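Local structure of polyphenol oxidase, chloroplastic (Malus domestica, 6ELV) at residues L21-R31 / E118-P129. The protein is the separately expressed C-terminal domain of an enzyme that oxidises mono- and o-diphenols to o-diquinones. Numbering follows the deposited sequence.
With CA (calcium ion), chain B.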
loop_
_atom_site.group_PDB
_atom_site.type_symbol
_atom_site.label_atom_id
_atom_site.label_comp_id
_atom_site.label_asym_id
_atom_site.label_seq_id
_atom_site.Cartn_x
_atom_site.Cartn_y
_atom_site.Cartn_z
ATOM N N LEU A 21 10.240 -6.248 -3.502
ATOM C CA LEU A 21 10.325 -4.797 -3.326
ATOM C C LEU A 21 11.786 -4.350 -3.222
ATOM O O LEU A 21 12.280 -3.935 -2.174
ATOM C CB LEU A 21 9.514 -4.370 -2.116
ATOM C CG LEU A 21 9.318 -2.862 -2.002
ATOM C CD1 LEU A 21 8.447 -2.296 -3.136
ATOM C CD2 LEU A 21 8.752 -2.506 -0.646
ATOM N N GLY A 22 12.479 -4.410 -4.356
ATOM C CA GLY A 22 13.889 -4.053 -4.361
ATOM C C GLY A 22 14.176 -2.590 -4.578
ATOM O O GLY A 22 15.323 -2.153 -4.429
ATOM N N SER A 23 13.150 -1.820 -4.919
ATOM C CA SER A 23 13.257 -0.394 -5.177
ATOM C C SER A 23 11.866 0.204 -4.975
ATOM O O SER A 23 10.873 -0.517 -4.848
ATOM C CB SER A 23 13.771 -0.150 -6.595
ATOM O OG SER A 23 14.242 1.171 -6.747
ATOM N N LYS A 24 11.797 1.533 -4.963
ATOM C CA LYS A 24 10.516 2.221 -4.847
ATOM C C LYS A 24 9.662 1.947 -6.078
ATOM O O LYS A 24 10.131 2.058 -7.216
ATOM C CB LYS A 24 10.749 3.716 -4.686
ATOM C CG LYS A 24 9.486 4.538 -4.580
ATOM C CD LYS A 24 9.787 5.944 -4.071
ATOM C CE LYS A 24 10.213 6.895 -5.154
ATOM N NZ LYS A 24 9.979 8.298 -4.691
ATOM N N ILE A 25 8.396 1.589 -5.848
ATOM C CA ILE A 25 7.450 1.343 -6.924
ATOM C C ILE A 25 6.139 2.040 -6.597
ATOM O O ILE A 25 5.826 2.336 -5.445
ATOM C CB ILE A 25 7.177 -0.155 -7.155
ATOM C CG1 ILE A 25 6.535 -0.761 -5.905
ATOM C CG2 ILE A 25 8.448 -0.878 -7.557
ATOM C CD1 ILE A 25 5.643 -1.912 -6.175
ATOM N N SER A 26 5.358 2.279 -7.637
ATOM C CA SER A 26 4.014 2.783 -7.450
ATOM C C SER A 26 3.053 1.974 -8.306
ATOM O O SER A 26 3.440 1.334 -9.287
ATOM C CB SER A 26 3.909 4.279 -7.754
ATOM O OG SER A 26 4.125 4.538 -9.127
ATOM N N THR A 27 1.791 1.992 -7.898
ATOM C CA THR A 27 0.769 1.207 -8.565
ATOM C C THR A 27 -0.583 1.879 -8.381
ATOM O O THR A 27 -0.855 2.484 -7.343
ATOM C CB THR A 27 0.801 -0.232 -8.021
ATOM O OG1 THR A 27 0.014 -1.096 -8.837
ATOM C CG2 THR A 27 0.378 -0.325 -6.557
ATOM N N VAL A 28 -1.426 1.772 -9.403
ATOM C CA VAL A 28 -2.781 2.313 -9.354
ATOM C C VAL A 28 -3.694 1.276 -8.717
ATOM O O VAL A 28 -3.787 0.141 -9.200
ATOM C CB VAL A 28 -3.280 2.680 -10.757
ATOM C CG1 VAL A 28 -4.739 3.129 -10.678
ATOM C CG2 VAL A 28 -2.425 3.768 -11.373
ATOM N N VAL A 29 -4.385 1.673 -7.651
ATOM C CA VAL A 29 -5.236 0.783 -6.867
ATOM C C VAL A 29 -6.662 1.320 -6.905
ATOM O O VAL A 29 -6.902 2.485 -6.571
ATOM C CB VAL A 29 -4.724 0.645 -5.420
ATOM C CG1 VAL A 29 -5.565 -0.357 -4.651
ATOM C CG2 VAL A 29 -3.268 0.218 -5.423
ATOM N N LYS A 30 -7.601 0.474 -7.305
ATOM C CA LYS A 30 -8.997 0.884 -7.354
ATOM C C LYS A 30 -9.577 0.992 -5.953
ATOM O O LYS A 30 -9.261 0.193 -5.060
ATOM C CB LYS A 30 -9.803 -0.131 -8.155
ATOM C CG LYS A 30 -9.418 -0.179 -9.611
ATOM C CD LYS A 30 -10.232 -1.221 -10.342
ATOM C CE LYS A 30 -9.808 -1.317 -11.797
ATOM N NZ LYS A 30 -10.390 -2.511 -12.466
ATOM N N ARG A 31 -10.427 1.996 -5.762
ATOM C CA ARG A 31 -11.215 2.102 -4.552
ATOM C C ARG A 31 -12.328 1.061 -4.591
ATOM O O ARG A 31 -12.561 0.433 -5.627
ATOM C CB ARG A 31 -11.723 3.531 -4.398
ATOM C CG ARG A 31 -10.592 4.498 -4.116
ATOM C CD ARG A 31 -11.113 5.900 -4.014
ATOM N NE ARG A 31 -11.853 6.096 -2.776
ATOM C CZ ARG A 31 -12.640 7.135 -2.542
ATOM N NH1 ARG A 31 -12.840 8.055 -3.487
ATOM N NH2 ARG A 31 -13.243 7.245 -1.369
ATOM N N GLU A 118 -11.137 12.488 -2.853
ATOM C CA GLU A 118 -12.343 11.773 -2.442
ATOM C C GLU A 118 -13.275 11.490 -3.604
ATOM O O GLU A 118 -14.115 10.593 -3.502
ATOM C CB GLU A 118 -13.130 12.578 -1.405
ATOM C CG GLU A 118 -12.509 12.649 -0.029
ATOM C CD GLU A 118 -13.296 13.563 0.896
ATOM O OE1 GLU A 118 -13.193 14.797 0.715
ATOM O OE2 GLU A 118 -14.011 13.065 1.791
ATOM N N ASP A 119 -13.160 12.257 -4.684
ATOM C CA ASP A 119 -13.982 12.148 -5.877
ATOM C C ASP A 119 -13.425 11.172 -6.899
ATOM O O ASP A 119 -14.044 10.987 -7.950
ATOM C CB ASP A 119 -14.052 13.522 -6.550
ATOM C CG ASP A 119 -12.673 14.025 -6.982
ATOM O OD1 ASP A 119 -11.824 14.271 -6.096
ATOM O OD2 ASP A 119 -12.432 14.164 -8.203
ATOM N N ASP A 120 -12.260 10.584 -6.646
ATOM C CA ASP A 120 -11.594 9.734 -7.625
ATOM C C ASP A 120 -11.985 8.271 -7.411
ATOM O O ASP A 120 -12.365 7.855 -6.314
ATOM C CB ASP A 120 -10.071 9.856 -7.505
ATOM C CG ASP A 120 -9.533 11.243 -7.875
ATOM O OD1 ASP A 120 -10.206 12.019 -8.589
ATOM O OD2 ASP A 120 -8.400 11.541 -7.458
ATOM N N ASP A 121 -11.863 7.476 -8.476
ATOM C CA ASP A 121 -12.192 6.055 -8.422
ATOM C C ASP A 121 -10.993 5.171 -8.095
ATOM O O ASP A 121 -11.178 3.978 -7.825
ATOM C CB ASP A 121 -12.793 5.588 -9.749
ATOM C CG ASP A 121 -14.228 6.030 -9.922
ATOM O OD1 ASP A 121 -14.979 6.035 -8.926
ATOM O OD2 ASP A 121 -14.612 6.376 -11.054
ATOM N N SER A 122 -9.782 5.720 -8.124
ATOM C CA SER A 122 -8.573 4.972 -7.821
ATOM C C SER A 122 -7.577 5.957 -7.245
ATOM O O SER A 122 -7.775 7.168 -7.322
ATOM C CB SER A 122 -7.991 4.345 -9.083
ATOM O OG SER A 122 -7.693 5.340 -10.045
ATOM N N VAL A 123 -6.500 5.419 -6.662
ATOM C CA VAL A 123 -5.399 6.206 -6.118
ATOM C C VAL A 123 -4.097 5.541 -6.535
ATOM O O VAL A 123 -4.078 4.396 -6.987
ATOM C CB VAL A 123 -5.471 6.341 -4.582
ATOM C CG1 VAL A 123 -6.764 7.030 -4.167
ATOM C CG2 VAL A 123 -5.333 4.964 -3.909
ATOM N N VAL A 124 -2.993 6.263 -6.359
ATOM C CA VAL A 124 -1.670 5.685 -6.562
ATOM C C VAL A 124 -1.046 5.385 -5.211
ATOM O O VAL A 124 -0.935 6.277 -4.356
ATOM C CB VAL A 124 -0.768 6.617 -7.384
ATOM C CG1 VAL A 124 0.651 6.053 -7.452
ATOM C CG2 VAL A 124 -1.341 6.798 -8.785
ATOM N N VAL A 125 -0.616 4.142 -5.029
ATOM C CA VAL A 125 0.070 3.702 -3.822
ATOM C C VAL A 125 1.536 3.511 -4.167
ATOM O O VAL A 125 1.864 2.818 -5.140
ATOM C CB VAL A 125 -0.541 2.402 -3.276
ATOM C CG1 VAL A 125 0.234 1.908 -2.055
ATOM C CG2 VAL A 125 -2.011 2.644 -2.896
ATOM N N THR A 126 2.408 4.099 -3.354
ATOM C CA THR A 126 3.850 3.988 -3.511
ATOM C C THR A 126 4.408 3.207 -2.330
ATOM O O THR A 126 4.093 3.518 -1.175
ATOM C CB THR A 126 4.479 5.388 -3.575
ATOM O OG1 THR A 126 3.964 6.099 -4.709
ATOM C CG2 THR A 126 5.990 5.332 -3.724
ATOM N N LEU A 127 5.238 2.210 -2.624
ATOM C CA LEU A 127 5.926 1.421 -1.610
ATOM C C LEU A 127 7.408 1.755 -1.690
ATOM O O LEU A 127 8.012 1.651 -2.766
ATOM C CB LEU A 127 5.704 -0.073 -1.840
ATOM C CG LEU A 127 4.247 -0.538 -1.926
ATOM C CD1 LEU A 127 4.214 -2.041 -2.080
ATOM C CD2 LEU A 127 3.467 -0.119 -0.707
ATOM N N VAL A 128 7.989 2.139 -0.561
ATOM C CA VAL A 128 9.358 2.635 -0.489
ATOM C C VAL A 128 10.152 1.712 0.417
ATOM O O VAL A 128 10.057 1.802 1.643
ATOM C CB VAL A 128 9.396 4.073 0.057
ATOM C CG1 VAL A 128 10.807 4.609 -0.002
ATOM C CG2 VAL A 128 8.414 4.995 -0.693
ATOM N N PRO A 129 10.954 0.805 -0.139
ATOM C CA PRO A 129 11.747 -0.066 0.724
ATOM C C PRO A 129 12.850 0.736 1.396
ATOM O O PRO A 129 13.488 1.599 0.779
ATOM C CB PRO A 129 12.304 -1.119 -0.240
ATOM C CG PRO A 129 12.404 -0.393 -1.546
ATOM C CD PRO A 129 11.193 0.538 -1.571
HETATM CA CA CA B . -8.098 13.606 -8.695
HETATM O O HOH W 1 -15.072 9.359 -0.764
HETATM O O HOH W 2 -13.044 1.984 -8.531
HETATM O O HOH W 3 -9.817 14.847 -9.960
HETATM O O HOH W 4 -9.306 14.913 -7.064
#
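R31, just after strand 25-30, reaches into the loop 118-121, where its NH1 is shared by two backbone carbonyls. R31 NH1 lies 2.8 Å from E118 O and 2.9 Å from D120 O, both close to the guanidinium plane; against E118 the N-H comes from above the carbonyl plane, 62° out of it, whereas at D120 it lies in D120's own carbonyl plane. A bend at chi3 (72°) turns the guanidinium toward the loop, a water links NH2 to E118 O, and NE forms a salt bridge with E47. A methionine here would probably take the shared NH1 donor from the E118 and D120 carbonyls and leave E47 without its salt-bridge mate, freeing the loop to shift around D120, whose carboxylate grips the calcium ion through both oxygens. Behind R31, strands 25-30 and 122-129 run antiparallel, paired by backbone bonds such as V29 N to V123 O (2.8 Å). On the inner face, V29 CG2 meets V125 CG2 at 3.7 Å, the two side chains crossing obliquely; I141 packs on V29 and V123, I139 on T27 and L127. L21 crosses L127 at about a right angle, CD1 on CB, while L21 CD2 touches P129 CB (3.8 Å). On the other face, V28 CG2 meets V124 CG2. Before the strand, the K24 side chain lies beside that of V128, both pointing the same way. This is antiparallel pairing within one sheet of a two-sheet beta-sandwich, with a calcium site at one end, where the loop leading into strand 122-131 meets D70 and D72.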